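Local coordinates for protein Na-K-Cl cotransporter (Methanosarcina acetivorans, PDB 3G40) that forms the cytoplasmic C-terminal domain of a membrane protein that probably carries chloride together with monoatomic cations across the membrane, at residues 111-117 and 139-145; 118-124 and 258-262; 177-181 and 249-254. All coordinates share one frame; numbering follows the deposited sequence.

Overall arrangement
Interaction 1 lies deepest, its centre about 6 Å from the centre of the chain: two neighbouring parallel strands of the mixed sheet, joined by backbone bonds and almost wholly apolar side chains. Interaction 2 sits further out, its centre about 16 Å from the centre of the chain, where the loop leaving strand 112-116 meets helix 258-268, and charge does most of the work. Between these extremes, interaction 3 sets the start of helix 179-192 against strand 247-251 with two polar bonds and a little apolar packing. Interactions 1 and 2 meet where Leu-117 packs on Ala-261 and Arg-262, while interactions 1 and 3 share the sheet, Leu-180 reaching Ile-112 and Leu-142.

Interaction 1: 111-117 and 139-145; sequences SILFLRL and MGVLLFS
With CG anti to the backbone N (chi1 -172°), the ring of Phe-114 is carried alongside Phe-144, the two side chains pointing the same way, and its CZ comes 3.7 Å from Phe-144 CB. On the same face of the sheet Leu-142 brings CG 3.7 Å from Ile-112 CG2 while its CB meets CD1 of the Phe-114 ring. The other face carries Leu-113, Leu-115, Val-141 and Leu-143. Here CD1 of Leu-143 fits between Leu-115 CB and Leu-117 CB, 3.8 Å from the latter. At the start of the pair Met-139 bends at its last torsion (chi3 85°), laying CE against Ser-111 CB and close to the backbone N of Leu-113.

The backbones run parallel and in register from Ile-112 opposite Gly-140 to Arg-116 opposite Phe-144. Leu-113 N donates to Gly-140 O, Leu-142 N to Leu-113 O, and Leu-115 N to Leu-142 O at 2.8 Å, this last bond almost straight. Phe-144 N to Leu-115 O and Leu-117 N to Phe-144 O continue the series, and a water joins Leu-117 O to Ser-145 OG beyond it.

These strands and helix 124-136 make a beta-alpha-beta unit: Ile-130, Ile-131 and Ala-134 of the helix cover the face of Leu-113, Leu-115 and Val-141. Helix 30-44 lies against Phe-114 on the other face, and strands 22-27 and 271-276 flank the pair in the sheet.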
loop_
_atom_site.group_PDB
_atom_site.type_symbol
_atom_site.label_atom_id
_atom_site.label_comp_id
_atom_site.label_asym_id
_atom_site.label_seq_id
_atom_site.Cartn_x
_atom_site.Cartn_y
_atom_site.Cartn_z
ATOM N N SER A 111 -25.710 -5.177 3.650
ATOM C CA SER A 111 -24.352 -5.312 4.143
ATOM C C SER A 111 -23.555 -6.221 3.220
ATOM O O SER A 111 -24.127 -7.058 2.540
ATOM C CB SER A 111 -24.356 -5.873 5.563
ATOM O OG SER A 111 -24.747 -4.870 6.490
ATOM N N ILE A 112 -22.236 -6.034 3.215
ATOM C CA ILE A 112 -21.289 -6.880 2.487
ATOM C C ILE A 112 -20.182 -7.315 3.447
ATOM O O ILE A 112 -19.589 -6.483 4.127
ATOM C CB ILE A 112 -20.625 -6.087 1.361
ATOM C CG1 ILE A 112 -21.683 -5.591 0.366
ATOM C CG2 ILE A 112 -19.531 -6.917 0.660
ATOM C CD1 ILE A 112 -21.172 -4.511 -0.570
ATOM N N LEU A 113 -19.898 -8.609 3.494
ATOM C CA LEU A 113 -18.816 -9.125 4.330
ATOM C C LEU A 113 -17.464 -9.007 3.617
ATOM O O LEU A 113 -17.289 -9.553 2.530
ATOM C CB LEU A 113 -19.078 -10.596 4.667
ATOM C CG LEU A 113 -18.011 -11.271 5.530
ATOM C CD1 LEU A 113 -17.891 -10.568 6.891
ATOM C CD2 LEU A 113 -18.348 -12.731 5.717
ATOM N N PHE A 114 -16.515 -8.311 4.241
ATOM C CA PHE A 114 -15.182 -8.130 3.673
ATOM C C PHE A 114 -14.155 -9.042 4.344
ATOM O O PHE A 114 -13.854 -8.887 5.529
ATOM C CB PHE A 114 -14.748 -6.669 3.789
ATOM C CG PHE A 114 -13.467 -6.355 3.062
ATOM C CD1 PHE A 114 -13.503 -5.801 1.793
ATOM C CD2 PHE A 114 -12.233 -6.615 3.644
ATOM C CE1 PHE A 114 -12.325 -5.499 1.104
ATOM C CE2 PHE A 114 -11.044 -6.320 2.955
ATOM C CZ PHE A 114 -11.101 -5.760 1.681
ATOM N N LEU A 115 -13.607 -9.979 3.568
ATOM C CA LEU A 115 -12.651 -10.949 4.087
ATOM C C LEU A 115 -11.331 -10.854 3.358
ATOM O O LEU A 115 -11.284 -10.618 2.150
ATOM C CB LEU A 115 -13.181 -12.370 3.919
ATOM C CG LEU A 115 -14.527 -12.712 4.552
ATOM C CD1 LEU A 115 -14.960 -14.091 4.117
ATOM C CD2 LEU A 115 -14.431 -12.632 6.068
ATOM N N ARG A 116 -10.261 -11.071 4.102
ATOM C CA ARG A 116 -8.934 -11.153 3.533
ATOM C C ARG A 116 -8.626 -12.626 3.265
ATOM O O ARG A 116 -8.945 -13.501 4.075
ATOM C CB ARG A 116 -7.922 -10.536 4.505
ATOM C CG ARG A 116 -6.476 -10.569 4.059
ATOM C CD ARG A 116 -5.552 -10.098 5.179
ATOM N NE ARG A 116 -4.229 -10.701 5.058
ATOM C CZ ARG A 116 -3.832 -11.763 5.748
ATOM N NH1 ARG A 116 -4.651 -12.327 6.623
ATOM N NH2 ARG A 116 -2.612 -12.257 5.571
ATOM N N LEU A 117 -8.032 -12.902 2.114
ATOM C CA LEU A 117 -7.597 -14.253 1.786
ATOM C C LEU A 117 -6.136 -14.384 2.214
ATOM O O LEU A 117 -5.244 -13.814 1.591
ATOM C CB LEU A 117 -7.734 -14.510 0.271
ATOM C CG LEU A 117 -7.443 -15.919 -0.261
ATOM C CD1 LEU A 117 -8.347 -16.970 0.364
ATOM C CD2 LEU A 117 -7.567 -15.946 -1.787
ATOM N N MET A 139 -26.313 -11.321 2.607
ATOM C CA MET A 139 -25.066 -10.575 2.488
ATOM C C MET A 139 -24.212 -10.949 1.275
ATOM O O MET A 139 -24.050 -12.122 0.947
ATOM C CB MET A 139 -24.222 -10.704 3.760
ATOM C CG MET A 139 -24.687 -9.825 4.898
ATOM S SD MET A 139 -23.650 -10.019 6.360
ATOM C CE MET A 139 -22.304 -8.883 6.048
ATOM N N GLY A 140 -23.658 -9.936 0.627
ATOM C CA GLY A 140 -22.635 -10.153 -0.378
ATOM C C GLY A 140 -21.314 -10.415 0.321
ATOM O O GLY A 140 -21.172 -10.156 1.524
ATOM N N VAL A 141 -20.349 -10.944 -0.420
ATOM C CA VAL A 141 -19.019 -11.185 0.127
ATOM C C VAL A 141 -17.954 -10.617 -0.810
ATOM O O VAL A 141 -18.025 -10.799 -2.035
ATOM C CB VAL A 141 -18.754 -12.692 0.353
ATOM C CG1 VAL A 141 -17.332 -12.919 0.857
ATOM C CG2 VAL A 141 -19.773 -13.272 1.337
ATOM N N LEU A 142 -16.988 -9.899 -0.232
ATOM C CA LEU A 142 -15.793 -9.484 -0.958
ATOM C C LEU A 142 -14.613 -10.220 -0.357
ATOM O O LEU A 142 -14.363 -10.132 0.843
ATOM C CB LEU A 142 -15.573 -7.975 -0.844
ATOM C CG LEU A 142 -16.575 -7.083 -1.580
ATOM C CD1 LEU A 142 -16.302 -5.618 -1.272
ATOM C CD2 LEU A 142 -16.510 -7.339 -3.109
ATOM N N LEU A 143 -13.897 -10.973 -1.180
ATOM C CA LEU A 143 -12.723 -11.686 -0.698
ATOM C C LEU A 143 -11.476 -11.091 -1.348
ATOM O O LEU A 143 -11.306 -11.136 -2.573
ATOM C CB LEU A 143 -12.858 -13.182 -0.982
ATOM C CG LEU A 143 -11.674 -14.079 -0.622
ATOM C CD1 LEU A 143 -11.503 -14.224 0.907
ATOM C CD2 LEU A 143 -11.837 -15.438 -1.294
ATOM N N PHE A 144 -10.614 -10.505 -0.524
ATOM C CA PHE A 144 -9.501 -9.714 -1.023
ATOM C C PHE A 144 -8.171 -10.463 -0.952
ATOM O O PHE A 144 -7.759 -10.931 0.107
ATOM C CB PHE A 144 -9.454 -8.394 -0.252
ATOM C CG PHE A 144 -8.339 -7.471 -0.657
ATOM C CD1 PHE A 144 -8.015 -7.273 -2.003
ATOM C CD2 PHE A 144 -7.644 -6.764 0.309
ATOM C CE1 PHE A 144 -6.997 -6.399 -2.360
ATOM C CE2 PHE A 144 -6.633 -5.887 -0.037
ATOM C CZ PHE A 144 -6.302 -5.705 -1.375
ATOM N N SER A 145 -7.499 -10.586 -2.094
ATOM C CA SER A 145 -6.224 -11.286 -2.126
ATOM C C SER A 145 -5.147 -10.292 -2.541
ATOM O O SER A 145 -4.877 -10.089 -3.727
ATOM C CB SER A 145 -6.300 -12.484 -3.077
ATOM O OG SER A 145 -5.093 -13.225 -3.071
HETATM O O HOH W 1 -4.140 -14.327 -0.840
#

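Interaction 2: 118-124 and 258-262; sequences PENRDRD and LDLAR
Two salt bridges of different shape tie Arg-262 to Asp-124 and Arg-121 to Asp-259. The first is end-on: NH2 of Arg-262 reaches Asp-124 OD1 at 2.7 Å and its NH1 reaches Asp-124 OD2, both on syn lone pairs. Carboxylate and guanidinium are only 6° from coplanar. The second is side-on, Arg-121 bending at chi3 (73°) so that NE meets Asp-259 OD1 at 3.0 Å, nearly straight, and NH2 meets Asp-259 OD2. A weak bond from Arg-262 NH1 to Asp-259 OD1 joins the pairs into one salt-bridge network, which fastens the loop between strand 112-116 and helix 124-136, with the first residue of that helix, to the start of helix 258-268; the strand and helix 124-136 belong to a beta-alpha-beta unit.

Plain hydrogen bonds add a further grip: NE and NH2 of Arg-262 both donate to Pro-118 O, NE at 2.9 Å, in the guanidinium plane. Without the guanidinium, as with an alanine here, the Asp-124 carboxylate would probably lose its positive mate and Pro-118 O both these donors.

By van der Waals contact, Arg-121 CG lies over one face of the Arg-262 guanidinium, and Leu-258 CD1 rests 3.7 Å from Asp-124 CG, with Ile-127 also touching Leu-258.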
loop_
_atom_site.group_PDB
_atom_site.type_symbol
_atom_site.label_atom_id
_atom_site.label_comp_id
_atom_site.label_asym_id
_atom_site.label_seq_id
_atom_site.Cartn_x
_atom_site.Cartn_y
_atom_site.Cartn_z
ATOM N N PRO A 118 -5.884 -15.129 3.295
ATOM C CA PRO A 118 -4.512 -15.239 3.806
ATOM C C PRO A 118 -3.641 -16.106 2.901
ATOM O O PRO A 118 -4.167 -16.886 2.105
ATOM C CB PRO A 118 -4.692 -15.921 5.172
ATOM C CG PRO A 118 -6.166 -15.831 5.483
ATOM C CD PRO A 118 -6.863 -15.805 4.158
ATOM N N GLU A 119 -2.324 -15.965 3.024
ATOM C CA GLU A 119 -1.393 -16.847 2.330
ATOM C C GLU A 119 -1.445 -18.264 2.914
ATOM O O GLU A 119 -1.418 -19.244 2.175
ATOM C CB GLU A 119 0.035 -16.293 2.384
ATOM C CG GLU A 119 0.223 -14.961 1.666
ATOM C CD GLU A 119 1.680 -14.668 1.337
ATOM O OE1 GLU A 119 2.220 -13.665 1.853
ATOM O OE2 GLU A 119 2.289 -15.442 0.565
ATOM N N ASN A 120 -1.531 -18.375 4.237
ATOM C CA ASN A 120 -1.633 -19.694 4.862
ATOM C C ASN A 120 -3.040 -20.288 4.749
ATOM O O ASN A 120 -4.043 -19.599 4.952
ATOM C CB ASN A 120 -1.156 -19.670 6.321
ATOM C CG ASN A 120 -2.242 -19.241 7.290
ATOM O OD1 ASN A 120 -2.954 -18.262 7.058
ATOM N ND2 ASN A 120 -2.366 -19.969 8.394
ATOM N N ARG A 121 -3.100 -21.576 4.423
ATOM C CA ARG A 121 -4.365 -22.241 4.131
ATOM C C ARG A 121 -5.079 -22.766 5.381
ATOM O O ARG A 121 -6.145 -23.373 5.283
ATOM C CB ARG A 121 -4.124 -23.363 3.117
ATOM C CG ARG A 121 -3.422 -22.860 1.860
ATOM C CD ARG A 121 -2.792 -23.975 1.038
ATOM N NE ARG A 121 -3.782 -24.778 0.327
ATOM C CZ ARG A 121 -3.991 -26.073 0.543
ATOM N NH1 ARG A 121 -3.272 -26.723 1.448
ATOM N NH2 ARG A 121 -4.914 -26.724 -0.153
ATOM N N ASP A 122 -4.504 -22.496 6.549
ATOM C CA ASP A 122 -4.996 -23.047 7.810
ATOM C C ASP A 122 -6.468 -22.750 8.082
ATOM O O ASP A 122 -7.093 -23.412 8.908
ATOM C CB ASP A 122 -4.161 -22.533 8.988
ATOM C CG ASP A 122 -2.694 -22.905 8.875
ATOM O OD1 ASP A 122 -2.309 -23.541 7.871
ATOM O OD2 ASP A 122 -1.925 -22.553 9.797
ATOM N N ARG A 123 -7.019 -21.755 7.398
ATOM C CA ARG A 123 -8.367 -21.302 7.717
ATOM C C ARG A 123 -9.361 -21.489 6.587
ATOM O O ARG A 123 -10.514 -21.069 6.698
ATOM C CB ARG A 123 -8.341 -19.832 8.107
ATOM C CG ARG A 123 -7.767 -19.571 9.471
ATOM C CD ARG A 123 -7.724 -18.089 9.722
ATOM N NE ARG A 123 -7.698 -17.789 11.143
ATOM C CZ ARG A 123 -7.974 -16.595 11.648
ATOM N NH1 ARG A 123 -8.300 -15.598 10.837
ATOM N NH2 ARG A 123 -7.928 -16.402 12.960
ATOM N N ASP A 124 -8.927 -22.118 5.503
ATOM C CA ASP A 124 -9.764 -22.181 4.314
ATOM C C ASP A 124 -11.154 -22.740 4.590
ATOM O O ASP A 124 -12.146 -22.252 4.048
ATOM C CB ASP A 124 -9.063 -22.941 3.187
ATOM C CG ASP A 124 -7.948 -22.127 2.556
ATOM O OD1 ASP A 124 -7.511 -21.147 3.196
ATOM O OD2 ASP A 124 -7.513 -22.452 1.432
ATOM N N LEU A 258 -10.609 -21.693 -2.980
ATOM C CA LEU A 258 -9.715 -20.649 -2.481
ATOM C C LEU A 258 -8.295 -20.767 -3.031
ATOM O O LEU A 258 -7.568 -19.771 -3.103
ATOM C CB LEU A 258 -9.681 -20.649 -0.951
ATOM C CG LEU A 258 -10.994 -20.372 -0.214
ATOM C CD1 LEU A 258 -10.724 -20.120 1.257
ATOM C CD2 LEU A 258 -11.726 -19.195 -0.827
ATOM N N ASP A 259 -7.895 -21.981 -3.406
ATOM C CA ASP A 259 -6.574 -22.186 -3.997
ATOM C C ASP A 259 -6.535 -21.639 -5.419
ATOM O O ASP A 259 -5.511 -21.139 -5.881
ATOM C CB ASP A 259 -6.190 -23.666 -3.987
ATOM C CG ASP A 259 -5.686 -24.126 -2.634
ATOM O OD1 ASP A 259 -5.279 -23.268 -1.819
ATOM O OD2 ASP A 259 -5.692 -25.350 -2.386
ATOM N N LEU A 260 -7.663 -21.744 -6.107
ATOM C CA LEU A 260 -7.800 -21.170 -7.433
ATOM C C LEU A 260 -7.671 -19.649 -7.323
ATOM O O LEU A 260 -7.003 -19.013 -8.135
ATOM C CB LEU A 260 -9.149 -21.561 -8.022
ATOM C CG LEU A 260 -9.207 -21.775 -9.532
ATOM C CD1 LEU A 260 -10.476 -22.524 -9.911
ATOM C CD2 LEU A 260 -9.113 -20.447 -10.260
ATOM N N ALA A 261 -8.299 -19.072 -6.299
ATOM C CA ALA A 261 -8.214 -17.635 -6.072
ATOM C C ALA A 261 -6.764 -17.217 -5.848
ATOM O O ALA A 261 -6.303 -16.237 -6.428
ATOM C CB ALA A 261 -9.090 -17.218 -4.879
ATOM N N ARG A 262 -6.049 -17.974 -5.016
ATOM C CA ARG A 262 -4.660 -17.661 -4.712
ATOM C C ARG A 262 -3.818 -17.760 -5.972
ATOM O O ARG A 262 -2.955 -16.922 -6.220
ATOM C CB ARG A 262 -4.100 -18.600 -3.643
ATOM C CG ARG A 262 -4.617 -18.341 -2.239
ATOM C CD ARG A 262 -3.900 -19.230 -1.230
ATOM N NE ARG A 262 -4.411 -19.035 0.120
ATOM C CZ ARG A 262 -5.400 -19.744 0.653
ATOM N NH1 ARG A 262 -5.983 -20.707 -0.051
ATOM N NH2 ARG A 262 -5.802 -19.491 1.891
#

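Interaction 3: 177-181 and 249-254; sequences NMDLA and IFSLDP
Ser-251 turns its hydroxyl up to the backbone of Asn-177, OG donating to Asn-177 O at 2.7 Å in the carbonyl plane. Its OG stands beside the backbone N (chi1 -70°), a setting that also brings it close to Met-178 CA and, more loosely, to Ala-181 CB. This is the close-fitting, largely buried end of the contact. Further along it Ala-181 CB packs on Ile-249 CG2 at 3.9 Å; the small methyl probably lets the first turn of the helix lie close to the strand, with Leu-160 of the adjacent strand 157-161 also touching both residues.

Met-178 is the N-cap residue of helix 179-192, so the Ser-251 bond fixes the carbonyl immediately ahead of the cap, where this helix of the alpha/beta fold begins over the sheet. Asp-277 completes the join, accepting from the backbone N of Asp-179 and of Leu-180.

Toward Pro-254 the contact thins out and becomes more exposed. Asn-177 extends its amide with CG anti to the backbone N (chi1 -172°), and ND2 donates to Leu-252 O at 2.8 Å. The oxygen lies in the amide plane, but the donor stands 51° out of the carbonyl plane, away from a lone pair. The other end of that amide is held too, OD1 accepting from Asp-277 N, which fixes its flip. Beyond it Pro-254 CD comes no nearer than 4.1 Å to Asn-177 ND2.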
loop_
_atom_site.group_PDB
_atom_site.type_symbol
_atom_site.label_atom_id
_atom_site.label_comp_id
_atom_site.label_asym_id
_atom_site.label_seq_id
_atom_site.Cartn_x
_atom_site.Cartn_y
_atom_site.Cartn_z
ATOM N N ASN A 177 -24.495 -13.860 -10.894
ATOM C CA ASN A 177 -23.482 -13.572 -9.878
ATOM C C ASN A 177 -22.372 -12.636 -10.353
ATOM O O ASN A 177 -21.208 -13.039 -10.446
ATOM C CB ASN A 177 -22.887 -14.877 -9.337
ATOM C CG ASN A 177 -21.966 -14.648 -8.154
ATOM O OD1 ASN A 177 -22.138 -13.695 -7.393
ATOM N ND2 ASN A 177 -20.983 -15.524 -7.992
ATOM N N MET A 178 -22.721 -11.384 -10.647
ATOM C CA MET A 178 -21.717 -10.408 -11.057
ATOM C C MET A 178 -22.103 -8.968 -10.721
ATOM O O MET A 178 -21.394 -8.027 -11.095
ATOM C CB MET A 178 -21.411 -10.525 -12.573
ATOM C CG MET A 178 -22.527 -10.003 -13.468
ATOM S SD MET A 178 -22.002 -9.759 -15.196
ATOM C CE MET A 178 -21.494 -11.422 -15.622
ATOM N N ASP A 179 -23.218 -8.785 -10.020
ATOM C CA ASP A 179 -23.662 -7.430 -9.699
ATOM C C ASP A 179 -22.681 -6.696 -8.783
ATOM O O ASP A 179 -22.339 -5.531 -9.038
ATOM C CB ASP A 179 -25.049 -7.446 -9.067
ATOM C CG ASP A 179 -26.116 -7.889 -10.033
ATOM O OD1 ASP A 179 -26.808 -7.019 -10.588
ATOM O OD2 ASP A 179 -26.256 -9.106 -10.232
ATOM N N LEU A 180 -22.241 -7.371 -7.723
ATOM C CA LEU A 180 -21.314 -6.772 -6.757
ATOM C C LEU A 180 -19.975 -6.495 -7.455
ATOM O O LEU A 180 -19.371 -5.441 -7.265
ATOM C CB LEU A 180 -21.103 -7.714 -5.559
ATOM C CG LEU A 180 -20.927 -7.173 -4.139
ATOM C CD1 LEU A 180 -20.086 -8.144 -3.296
ATOM C CD2 LEU A 180 -20.353 -5.763 -4.100
ATOM N N ALA A 181 -19.520 -7.444 -8.275
ATOM C CA ALA A 181 -18.283 -7.261 -9.042
ATOM C C ALA A 181 -18.322 -5.980 -9.879
ATOM O O ALA A 181 -17.393 -5.172 -9.839
ATOM C CB ALA A 181 -18.015 -8.485 -9.943
ATOM N N ILE A 249 -10.771 -7.811 -10.681
ATOM C CA ILE A 249 -12.026 -8.147 -10.005
ATOM C C ILE A 249 -12.657 -9.356 -10.679
ATOM O O ILE A 249 -12.863 -9.359 -11.903
ATOM C CB ILE A 249 -13.012 -6.953 -10.047
ATOM C CG1 ILE A 249 -12.359 -5.714 -9.408
ATOM C CG2 ILE A 249 -14.347 -7.317 -9.369
ATOM C CD1 ILE A 249 -13.106 -4.434 -9.653
ATOM N N PHE A 250 -12.918 -10.398 -9.893
ATOM C CA PHE A 250 -13.587 -11.604 -10.373
ATOM C C PHE A 250 -14.893 -11.788 -9.616
ATOM O O PHE A 250 -15.091 -11.198 -8.554
ATOM C CB PHE A 250 -12.714 -12.838 -10.119
ATOM C CG PHE A 250 -11.416 -12.840 -10.881
ATOM C CD1 PHE A 250 -10.268 -12.290 -10.328
ATOM C CD2 PHE A 250 -11.340 -13.410 -12.142
ATOM C CE1 PHE A 250 -9.066 -12.294 -11.032
ATOM C CE2 PHE A 250 -10.135 -13.416 -12.855
ATOM C CZ PHE A 250 -9.006 -12.852 -12.297
ATOM N N SER A 251 -15.784 -12.615 -10.148
ATOM C CA SER A 251 -16.899 -13.101 -9.346
ATOM C C SER A 251 -16.398 -14.238 -8.460
ATOM O O SER A 251 -15.486 -14.972 -8.846
ATOM C CB SER A 251 -18.045 -13.561 -10.244
ATOM O OG SER A 251 -18.625 -12.433 -10.867
ATOM N N LEU A 252 -16.964 -14.346 -7.258
ATOM C CA LEU A 252 -16.647 -15.415 -6.314
ATOM C C LEU A 252 -17.750 -16.476 -6.353
ATOM O O LEU A 252 -18.928 -16.167 -6.133
ATOM C CB LEU A 252 -16.515 -14.840 -4.881
ATOM C CG LEU A 252 -16.274 -15.795 -3.711
ATOM C CD1 LEU A 252 -14.997 -16.581 -3.923
ATOM C CD2 LEU A 252 -16.198 -14.996 -2.395
ATOM N N ASP A 253 -17.372 -17.717 -6.644
ATOM C CA ASP A 253 -18.314 -18.839 -6.664
ATOM C C ASP A 253 -18.877 -19.022 -5.259
ATOM O O ASP A 253 -18.127 -18.941 -4.289
ATOM C CB ASP A 253 -17.578 -20.107 -7.116
ATOM C CG ASP A 253 -18.499 -21.311 -7.293
ATOM O OD1 ASP A 253 -19.568 -21.372 -6.653
ATOM O OD2 ASP A 253 -18.129 -22.219 -8.069
ATOM N N PRO A 254 -20.200 -19.251 -5.145
ATOM C CA PRO A 254 -20.839 -19.504 -3.844
ATOM C C PRO A 254 -20.153 -20.630 -3.073
ATOM O O PRO A 254 -20.240 -20.704 -1.842
ATOM C CB PRO A 254 -22.255 -19.937 -4.232
ATOM C CG PRO A 254 -22.501 -19.296 -5.548
ATOM C CD PRO A 254 -21.178 -19.197 -6.246
#